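Local coordinates for protein nucleocapsid (Crimean-congo hemorrhagic fever virus, PDB 4AKL) that binds single- and double-stranded RNA, probably takes part in packaging the viral genome, and probably also cuts double-stranded DNA without sequence specificity, at residues N3-F17 with I77-K90. Numbering follows the deposited sequence.
Sequences NKIEVNSKDEMNKWF and IYECAWASSTGIVK
Y78 is the knob of this contact, set among K10, M13, N14 and F17 of the N-terminal helix. With CG anti to its backbone N (chi1 -177°), its ring turns one edge onto the face of F17 in a T-shaped pair, centroids 5.2 Å apart, while the M13 methyl lies over one face, offset toward the rim. The phenol donates to N14 OD1 (OH to OD1, 2.6 Å), fixing the ring's outer end. M13 bends at chi2 and chi3, bringing CE 3.5 Å from A81 CB and SD in plane with the W82 ring edge, a Met-aromatic contact. W16 CZ3 closes on A81 CB from another side.

Polar bonds take over where 3-9 runs past the start of helix 86-98. T86 N donates to I5 O (3.0 Å, 169°) and G87 N to V7 O (3.1 Å), binding two of the helix's first-turn amides; S85 OG caps it weakly through I88 N. N3 ND2 donates to S84 O (2.9 Å), which lies close to the N3 amide plane.

The solvent side is looser: exposed N8 and K90 stay 4.0 Å apart (OD1 to NZ). Helix segments 10-17 and 77-83 run at 128° to each other, F324 of helix 324-336 packs against N3, S84 and V89, and Y311 of helix 306-316 against I88 and V89.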
ATOM      1  N   ASN A   3       9.608 -16.450 -20.886  1.00 55.95           N
ATOM      2  CA  ASN A   3       8.400 -16.481 -20.088  1.00 52.98           C
ATOM      3  C   ASN A   3       7.372 -17.439 -20.706  1.00 53.71           C
ATOM      4  O   ASN A   3       6.827 -17.146 -21.767  1.00 54.61           O
ATOM      5  CB  ASN A   3       7.839 -15.060 -20.007  1.00 51.23           C
ATOM      6  CG  ASN A   3       6.689 -14.922 -19.030  1.00 48.32           C
ATOM      7  OD1 ASN A   3       6.050 -15.904 -18.665  1.00 43.99           O
ATOM      8  ND2 ASN A   3       6.404 -13.658 -18.612  1.00 42.89           N
ATOM      9  N   LYS A   4       7.110 -18.568 -20.033  1.00 52.60           N
ATOM     10  CA  LYS A   4       6.191 -19.596 -20.550  1.00 53.71           C
ATOM     11  C   LYS A   4       4.704 -19.265 -20.321  1.00 53.08           C
ATOM     12  O   LYS A   4       3.865 -19.921 -20.882  1.00 54.35           O
ATOM     13  CB  LYS A   4       6.489 -20.978 -19.946  1.00 54.10           C
ATOM     14  CG  LYS A   4       7.919 -21.489 -20.087  1.00 54.84           C
ATOM     15  CD  LYS A   4       8.362 -21.667 -21.504  1.00 57.36           C
ATOM     16  CE  LYS A   4       9.805 -22.192 -21.564  1.00 59.32           C
ATOM     17  NZ  LYS A   4      10.038 -23.554 -20.875  1.00 60.43           N
ATOM     18  N   ILE A   5       4.391 -18.244 -19.514  1.00 50.94           N
ATOM     19  CA  ILE A   5       3.009 -17.867 -19.236  1.00 50.62           C
ATOM     20  C   ILE A   5       2.548 -16.887 -20.329  1.00 51.43           C
ATOM     21  O   ILE A   5       2.390 -15.691 -20.082  1.00 49.81           O
ATOM     22  CB  ILE A   5       2.817 -17.254 -17.810  1.00 48.88           C
ATOM     23  CG1 ILE A   5       3.621 -18.032 -16.750  1.00 47.46           C
ATOM     24  CG2 ILE A   5       1.294 -17.175 -17.478  1.00 49.07           C
ATOM     25  CD1 ILE A   5       3.332 -17.647 -15.281  1.00 42.11           C
ATOM     26  N   GLU A   6       2.337 -17.442 -21.538  1.00 53.73           N
ATOM     27  CA  GLU A   6       1.944 -16.701 -22.731  1.00 55.28           C
ATOM     28  C   GLU A   6       0.453 -16.464 -22.682  1.00 55.81           C
ATOM     29  O   GLU A   6      -0.343 -17.271 -23.190  1.00 57.31           O
ATOM     30  CB  GLU A   6       2.303 -17.461 -24.016  1.00 57.74           C
ATOM     31  CG  GLU A   6       3.791 -17.720 -24.214  1.00 58.77           C
ATOM     32  CD  GLU A   6       4.096 -18.356 -25.580  1.00 63.42           C
ATOM     33  OE1 GLU A   6       3.137 -18.846 -26.252  1.00 67.85           O
ATOM     34  OE2 GLU A   6       5.292 -18.363 -25.981  1.00 64.40           O
ATOM     35  N   VAL A   7       0.107 -15.344 -22.075  1.00 54.14           N
ATOM     36  CA  VAL A   7      -1.231 -14.977 -21.764  1.00 54.92           C
ATOM     37  C   VAL A   7      -1.299 -13.508 -22.018  1.00 54.85           C
ATOM     38  O   VAL A   7      -0.541 -12.740 -21.410  1.00 53.22           O
ATOM     39  CB  VAL A   7      -1.542 -15.288 -20.258  1.00 53.51           C
ATOM     40  CG1 VAL A   7      -2.818 -14.642 -19.812  1.00 53.73           C
ATOM     41  CG2 VAL A   7      -1.614 -16.800 -20.022  1.00 54.63           C
ATOM     42  N   ASN A   8      -2.185 -13.098 -22.916  1.00 56.94           N
ATOM     43  CA  ASN A   8      -2.339 -11.679 -23.278  1.00 57.25           C
ATOM     44  C   ASN A   8      -3.764 -11.158 -23.008  1.00 58.01           C
ATOM     45  O   ASN A   8      -4.150 -10.084 -23.510  1.00 58.74           O
ATOM     46  CB  ASN A   8      -1.966 -11.489 -24.773  1.00 59.31           C
ATOM     47  CG  ASN A   8      -0.563 -12.045 -25.121  1.00 59.95           C
ATOM     48  OD1 ASN A   8       0.504 -11.443 -24.791  1.00 59.83           O
ATOM     49  ND2 ASN A   8      -0.559 -13.186 -25.782  1.00 62.97           N
ATOM     50  N   SER A   9      -4.552 -11.917 -22.231  1.00 57.95           N
ATOM     51  CA  SER A   9      -5.977 -11.586 -21.977  1.00 58.61           C
ATOM     52  C   SER A   9      -6.567 -12.495 -20.906  1.00 58.17           C
ATOM     53  O   SER A   9      -6.001 -13.542 -20.574  1.00 56.59           O
ATOM     54  CB  SER A   9      -6.831 -11.679 -23.284  1.00 61.55           C
ATOM     55  OG  SER A   9      -6.981 -13.018 -23.778  1.00 62.69           O
ATOM     56  N   LYS A  10      -7.718 -12.087 -20.371  1.00 58.76           N
ATOM     57  CA  LYS A  10      -8.425 -12.887 -19.385  1.00 58.91           C
ATOM     58  C   LYS A  10      -8.743 -14.297 -19.951  1.00 60.30           C
ATOM     59  O   LYS A  10      -8.339 -15.286 -19.370  1.00 59.57           O
ATOM     60  CB  LYS A  10      -9.711 -12.178 -18.884  1.00 60.02           C
ATOM     61  CG  LYS A  10     -10.358 -12.941 -17.669  1.00 61.44           C
ATOM     62  CD  LYS A  10     -11.466 -12.158 -16.919  1.00 63.67           C
ATOM     63  CE  LYS A  10     -12.371 -13.145 -16.091  1.00 65.55           C
ATOM     64  NZ  LYS A  10     -12.993 -12.562 -14.824  1.00 65.30           N
ATOM     65  N   ASP A  11      -9.448 -14.379 -21.079  1.00 62.35           N
ATOM     66  CA  ASP A  11      -9.739 -15.703 -21.717  1.00 64.15           C
ATOM     67  C   ASP A  11      -8.488 -16.551 -21.844  1.00 62.63           C
ATOM     68  O   ASP A  11      -8.481 -17.695 -21.401  1.00 62.54           O
ATOM     69  CB  ASP A  11     -10.393 -15.545 -23.099  1.00 66.94           C
ATOM     70  CG  ASP A  11     -11.910 -15.348 -23.018  1.00 69.84           C
ATOM     71  OD1 ASP A  11     -12.502 -15.507 -21.913  1.00 70.78           O
ATOM     72  OD2 ASP A  11     -12.517 -15.036 -24.071  1.00 74.05           O
ATOM     73  N   GLU A  12      -7.444 -15.971 -22.442  1.00 61.28           N
ATOM     74  CA  GLU A  12      -6.124 -16.621 -22.555  1.00 60.24           C
ATOM     75  C   GLU A  12      -5.646 -17.075 -21.182  1.00 57.87           C
ATOM     76  O   GLU A  12      -5.226 -18.224 -21.012  1.00 58.13           O
ATOM     77  CB  GLU A  12      -5.096 -15.703 -23.241  1.00 59.27           C
ATOM     78  CG  GLU A  12      -5.279 -15.650 -24.795  1.00 62.77           C
ATOM     79  CD  GLU A  12      -4.200 -14.823 -25.527  1.00 62.59           C
ATOM     80  OE1 GLU A  12      -3.195 -14.437 -24.898  1.00 61.52           O
ATOM     81  OE2 GLU A  12      -4.357 -14.561 -26.743  1.00 64.62           O
ATOM     82  N   MET A  13      -5.762 -16.194 -20.197  1.00 55.52           N
ATOM     83  CA  MET A  13      -5.407 -16.543 -18.848  1.00 53.73           C
ATOM     84  C   MET A  13      -6.218 -17.703 -18.312  1.00 54.76           C
ATOM     85  O   MET A  13      -5.642 -18.600 -17.700  1.00 54.27           O
ATOM     86  CB  MET A  13      -5.522 -15.328 -17.872  1.00 51.74           C
ATOM     87  CG  MET A  13      -5.090 -15.656 -16.430  1.00 49.62           C
ATOM     88  SD  MET A  13      -3.309 -15.779 -16.194  1.00 48.11           S
ATOM     89  CE  MET A  13      -3.251 -17.193 -15.096  1.00 47.49           C
ATOM     90  N   ASN A  14      -7.530 -17.708 -18.509  1.00 56.84           N
ATOM     91  CA  ASN A  14      -8.363 -18.831 -17.922  1.00 58.19           C
ATOM     92  C   ASN A  14      -7.979 -20.191 -18.422  1.00 59.27           C
ATOM     93  O   ASN A  14      -7.947 -21.141 -17.660  1.00 59.25           O
ATOM     94  CB  ASN A  14      -9.846 -18.620 -18.126  1.00 59.97           C
ATOM     95  CG  ASN A  14     -10.424 -17.543 -17.222  1.00 59.01           C
ATOM     96  OD1 ASN A  14      -9.875 -17.201 -16.194  1.00 57.15           O
ATOM     97  ND2 ASN A  14     -11.554 -17.017 -17.616  1.00 62.48           N
ATOM     98  N   LYS A  15      -7.659 -20.271 -19.695  1.00 60.84           N
ATOM     99  CA  LYS A  15      -7.294 -21.556 -20.309  1.00 63.01           C
ATOM    100  C   LYS A  15      -5.930 -22.026 -19.825  1.00 61.13           C
ATOM    101  O   LYS A  15      -5.758 -23.214 -19.525  1.00 61.75           O
ATOM    102  CB  LYS A  15      -7.335 -21.472 -21.835  1.00 65.16           C
ATOM    103  CG  LYS A  15      -8.739 -21.461 -22.386  1.00 68.70           C
ATOM    104  CD  LYS A  15      -8.725 -21.741 -23.891  1.00 72.56           C
ATOM    105  CE  LYS A  15     -10.118 -21.953 -24.440  1.00 75.55           C
ATOM    106  NZ  LYS A  15     -10.096 -22.597 -25.770  1.00 79.36           N
ATOM    107  N   TRP A  16      -4.969 -21.091 -19.729  1.00 58.95           N
ATOM    108  CA  TRP A  16      -3.666 -21.431 -19.220  1.00 57.15           C
ATOM    109  C   TRP A  16      -3.832 -22.022 -17.810  1.00 56.19           C
ATOM    110  O   TRP A  16      -3.223 -23.030 -17.473  1.00 56.08           O
ATOM    111  CB  TRP A  16      -2.757 -20.191 -19.209  1.00 55.35           C
ATOM    112  CG  TRP A  16      -1.390 -20.474 -18.812  1.00 53.02           C
ATOM    113  CD1 TRP A  16      -0.337 -20.666 -19.631  1.00 52.99           C
ATOM    114  CD2 TRP A  16      -0.898 -20.588 -17.471  1.00 51.78           C
ATOM    115  NE1 TRP A  16       0.804 -20.904 -18.886  1.00 52.22           N
ATOM    116  CE2 TRP A  16       0.478 -20.870 -17.557  1.00 50.80           C
ATOM    117  CE3 TRP A  16      -1.492 -20.488 -16.200  1.00 50.44           C
ATOM    118  CZ2 TRP A  16       1.267 -21.047 -16.433  1.00 49.33           C
ATOM    119  CZ3 TRP A  16      -0.724 -20.675 -15.100  1.00 48.74           C
ATOM    120  CH2 TRP A  16       0.652 -20.947 -15.211  1.00 48.17           C
ATOM    121  N   PHE A  17      -4.666 -21.383 -17.002  1.00 55.36           N
ATOM    122  CA  PHE A  17      -4.895 -21.834 -15.634  1.00 54.85           C
ATOM    123  C   PHE A  17      -5.610 -23.206 -15.508  1.00 57.53           C
ATOM    124  O   PHE A  17      -5.275 -23.976 -14.606  1.00 56.82           O
ATOM    125  CB  PHE A  17      -5.703 -20.798 -14.872  1.00 53.56           C
ATOM    126  CG  PHE A  17      -6.034 -21.204 -13.480  1.00 52.66           C
ATOM    127  CD1 PHE A  17      -5.054 -21.257 -12.529  1.00 50.79           C
ATOM    128  CD2 PHE A  17      -7.347 -21.539 -13.118  1.00 55.10           C
ATOM    129  CE1 PHE A  17      -5.352 -21.631 -11.227  1.00 51.17           C
ATOM    130  CE2 PHE A  17      -7.663 -21.916 -11.831  1.00 54.19           C
ATOM    131  CZ  PHE A  17      -6.653 -21.956 -10.876  1.00 53.27           C
ATOM    132  N   ILE A  77      -2.032 -19.068  -7.190  1.00 37.28           N
ATOM    133  CA  ILE A  77      -1.483 -19.348  -8.536  1.00 37.86           C
ATOM    134  C   ILE A  77      -2.035 -18.510  -9.667  1.00 38.22           C
ATOM    135  O   ILE A  77      -1.268 -17.980 -10.509  1.00 37.38           O
ATOM    136  CB  ILE A  77      -1.646 -20.795  -8.910  1.00 39.05           C
ATOM    137  CG1 ILE A  77      -0.792 -21.659  -7.973  1.00 38.08           C
ATOM    138  CG2 ILE A  77      -1.190 -21.010 -10.333  1.00 39.86           C
ATOM    139  CD1 ILE A  77       0.752 -21.364  -8.041  1.00 34.38           C
ATOM    140  N   TYR A  78      -3.343 -18.364  -9.679  1.00 39.39           N
ATOM    141  CA  TYR A  78      -4.025 -17.681 -10.796  1.00 40.44           C
ATOM    142  C   TYR A  78      -3.550 -16.254 -10.893  1.00 38.78           C
ATOM    143  O   TYR A  78      -3.161 -15.794 -11.956  1.00 39.02           O
ATOM    144  CB  TYR A  78      -5.542 -17.698 -10.600  1.00 41.91           C
ATOM    145  CG  TYR A  78      -6.313 -17.090 -11.740  1.00 43.61           C
ATOM    146  CD1 TYR A  78      -6.685 -17.852 -12.810  1.00 45.62           C
ATOM    147  CD2 TYR A  78      -6.664 -15.722 -11.748  1.00 43.69           C
ATOM    148  CE1 TYR A  78      -7.391 -17.320 -13.859  1.00 47.99           C
ATOM    149  CE2 TYR A  78      -7.380 -15.162 -12.826  1.00 44.27           C
ATOM    150  CZ  TYR A  78      -7.735 -15.964 -13.866  1.00 47.31           C
ATOM    151  OH  TYR A  78      -8.441 -15.458 -14.927  1.00 48.95           O
ATOM    152  N   GLU A  79      -3.556 -15.564  -9.769  1.00 37.32           N
ATOM    153  CA  GLU A  79      -3.249 -14.139  -9.784  1.00 36.30           C
ATOM    154  C   GLU A  79      -1.757 -13.902  -9.937  1.00 35.30           C
ATOM    155  O   GLU A  79      -1.371 -12.965 -10.649  1.00 34.57           O
ATOM    156  CB  GLU A  79      -3.809 -13.449  -8.550  1.00 35.73           C
ATOM    157  CG  GLU A  79      -5.310 -13.376  -8.547  1.00 37.55           C
ATOM    158  CD  GLU A  79      -6.049 -14.685  -8.142  1.00 40.05           C
ATOM    159  OE1 GLU A  79      -5.427 -15.576  -7.521  1.00 38.49           O
ATOM    160  OE2 GLU A  79      -7.284 -14.794  -8.456  1.00 41.70           O
ATOM    161  N   CYS A  80      -0.926 -14.755  -9.297  1.00 34.61           N
ATOM    162  CA  CYS A  80       0.536 -14.679  -9.458  1.00 34.06           C
ATOM    163  C   CYS A  80       0.891 -14.924 -10.925  1.00 34.70           C
ATOM    164  O   CYS A  80       1.719 -14.205 -11.500  1.00 34.08           O
ATOM    165  CB  CYS A  80       1.246 -15.704  -8.554  1.00 33.48           C
ATOM    166  SG  CYS A  80       1.098 -15.366  -6.791  1.00 33.40           S
ATOM    167  N   ALA A  81       0.263 -15.923 -11.543  1.00 35.94           N
ATOM    168  CA  ALA A  81       0.526 -16.176 -12.970  1.00 36.79           C
ATOM    169  C   ALA A  81       0.088 -14.970 -13.806  1.00 37.39           C
ATOM    170  O   ALA A  81       0.792 -14.557 -14.735  1.00 37.90           O
ATOM    171  CB  ALA A  81      -0.134 -17.409 -13.430  1.00 38.55           C
ATOM    172  N   TRP A  82      -1.073 -14.403 -13.499  1.00 37.58           N
ATOM    173  CA  TRP A  82      -1.528 -13.214 -14.221  1.00 37.73           C
ATOM    174  C   TRP A  82      -0.534 -12.028 -14.073  1.00 35.98           C
ATOM    175  O   TRP A  82      -0.216 -11.343 -15.057  1.00 36.14           O
ATOM    176  CB  TRP A  82      -2.921 -12.821 -13.728  1.00 38.27           C
ATOM    177  CG  TRP A  82      -3.485 -11.508 -14.267  1.00 38.36           C
ATOM    178  CD1 TRP A  82      -3.655 -10.356 -13.561  1.00 36.82           C
ATOM    179  CD2 TRP A  82      -3.972 -11.236 -15.595  1.00 40.96           C
ATOM    180  NE1 TRP A  82      -4.208  -9.387 -14.341  1.00 38.17           N
ATOM    181  CE2 TRP A  82      -4.420  -9.887 -15.602  1.00 40.55           C
ATOM    182  CE3 TRP A  82      -4.079 -11.996 -16.780  1.00 43.39           C
ATOM    183  CZ2 TRP A  82      -4.944  -9.268 -16.755  1.00 41.49           C
ATOM    184  CZ3 TRP A  82      -4.606 -11.395 -17.914  1.00 43.91           C
ATOM    185  CH2 TRP A  82      -5.035 -10.043 -17.895  1.00 43.97           C
ATOM    186  N   ALA A  83      -0.061 -11.814 -12.857  1.00 34.42           N
ATOM    187  CA  ALA A  83       0.879 -10.729 -12.539  1.00 33.12           C
ATOM    188  C   ALA A  83       2.257 -10.909 -13.225  1.00 33.00           C
ATOM    189  O   ALA A  83       2.981  -9.969 -13.354  1.00 33.12           O
ATOM    190  CB  ALA A  83       1.034 -10.592 -10.988  1.00 31.02           C
ATOM    191  N   SER A  84       2.580 -12.127 -13.642  1.00 33.54           N
ATOM    192  CA  SER A  84       3.837 -12.468 -14.257  1.00 33.62           C
ATOM    193  C   SER A  84       3.672 -12.864 -15.727  1.00 35.06           C
ATOM    194  O   SER A  84       4.642 -13.336 -16.334  1.00 35.74           O
ATOM    195  CB  SER A  84       4.418 -13.652 -13.516  1.00 33.46           C
ATOM    196  OG  SER A  84       4.893 -13.297 -12.226  1.00 32.96           O
ATOM    197  N   SER A  85       2.454 -12.720 -16.275  1.00 35.43           N
ATOM    198  CA  SER A  85       2.142 -13.117 -17.657  1.00 37.53           C
ATOM    199  C   SER A  85       2.834 -12.253 -18.677  1.00 37.38           C
ATOM    200  O   SER A  85       3.134 -11.080 -18.405  1.00 35.76           O
ATOM    201  CB  SER A  85       0.631 -13.085 -17.910  1.00 38.75           C
ATOM    202  OG  SER A  85       0.095 -11.801 -17.716  1.00 39.83           O
ATOM    203  N   THR A  86       3.095 -12.815 -19.871  1.00 39.08           N
ATOM    204  CA  THR A  86       3.795 -12.045 -20.882  1.00 39.55           C
ATOM    205  C   THR A  86       3.105 -10.721 -21.131  1.00 39.73           C
ATOM    206  O   THR A  86       3.796  -9.664 -21.241  1.00 38.65           O
ATOM    207  CB  THR A  86       3.999 -12.783 -22.189  1.00 41.77           C
ATOM    208  OG1 THR A  86       2.758 -13.346 -22.636  1.00 42.66           O
ATOM    209  CG2 THR A  86       5.139 -13.912 -22.004  1.00 41.99           C
ATOM    210  N   GLY A  87       1.769 -10.754 -21.171  1.00 40.60           N
ATOM    211  CA  GLY A  87       0.949  -9.542 -21.445  1.00 41.43           C
ATOM    212  C   GLY A  87       1.034  -8.445 -20.409  1.00 40.01           C
ATOM    213  O   GLY A  87       1.205  -7.243 -20.733  1.00 39.86           O
ATOM    214  N   ILE A  88       0.925  -8.842 -19.149  1.00 39.20           N
ATOM    215  CA  ILE A  88       1.007  -7.878 -18.032  1.00 37.85           C
ATOM    216  C   ILE A  88       2.471  -7.377 -17.815  1.00 36.94           C
ATOM    217  O   ILE A  88       2.702  -6.194 -17.592  1.00 36.74           O
ATOM    218  CB  ILE A  88       0.380  -8.490 -16.774  1.00 37.48           C
ATOM    219  CG1 ILE A  88      -1.123  -8.690 -17.003  1.00 38.49           C
ATOM    220  CG2 ILE A  88       0.704  -7.635 -15.541  1.00 34.58           C
ATOM    221  CD1 ILE A  88      -1.914  -7.386 -17.116  1.00 40.05           C
ATOM    222  N   VAL A  89       3.443  -8.264 -17.903  1.00 37.16           N
ATOM    223  CA  VAL A  89       4.869  -7.829 -17.900  1.00 36.88           C
ATOM    224  C   VAL A  89       5.169  -6.727 -18.952  1.00 37.76           C
ATOM    225  O   VAL A  89       5.804  -5.698 -18.613  1.00 36.92           O
ATOM    226  CB  VAL A  89       5.834  -9.036 -18.011  1.00 37.31           C
ATOM    227  CG1 VAL A  89       7.305  -8.600 -18.360  1.00 37.12           C
ATOM    228  CG2 VAL A  89       5.829  -9.822 -16.679  1.00 35.52           C
ATOM    229  N   LYS A  90       4.714  -6.920 -20.198  1.00 38.91           N
ATOM    230  CA  LYS A  90       4.923  -5.910 -21.235  1.00 39.88           C
ATOM    231  C   LYS A  90       4.177  -4.608 -20.937  1.00 38.97           C
ATOM    232  O   LYS A  90       4.742  -3.541 -20.954  1.00 37.52           O
ATOM    233  CB  LYS A  90       4.490  -6.398 -22.620  1.00 42.37           C
ATOM    234  CG  LYS A  90       5.561  -7.156 -23.364  1.00 45.16           C
ATOM    235  CD  LYS A  90       5.101  -7.582 -24.765  1.00 49.00           C
ATOM    236  CE  LYS A  90       4.272  -8.866 -24.734  1.00 51.19           C
ATOM    237  NZ  LYS A  90       3.471  -9.041 -26.038  1.00 54.29           N
TER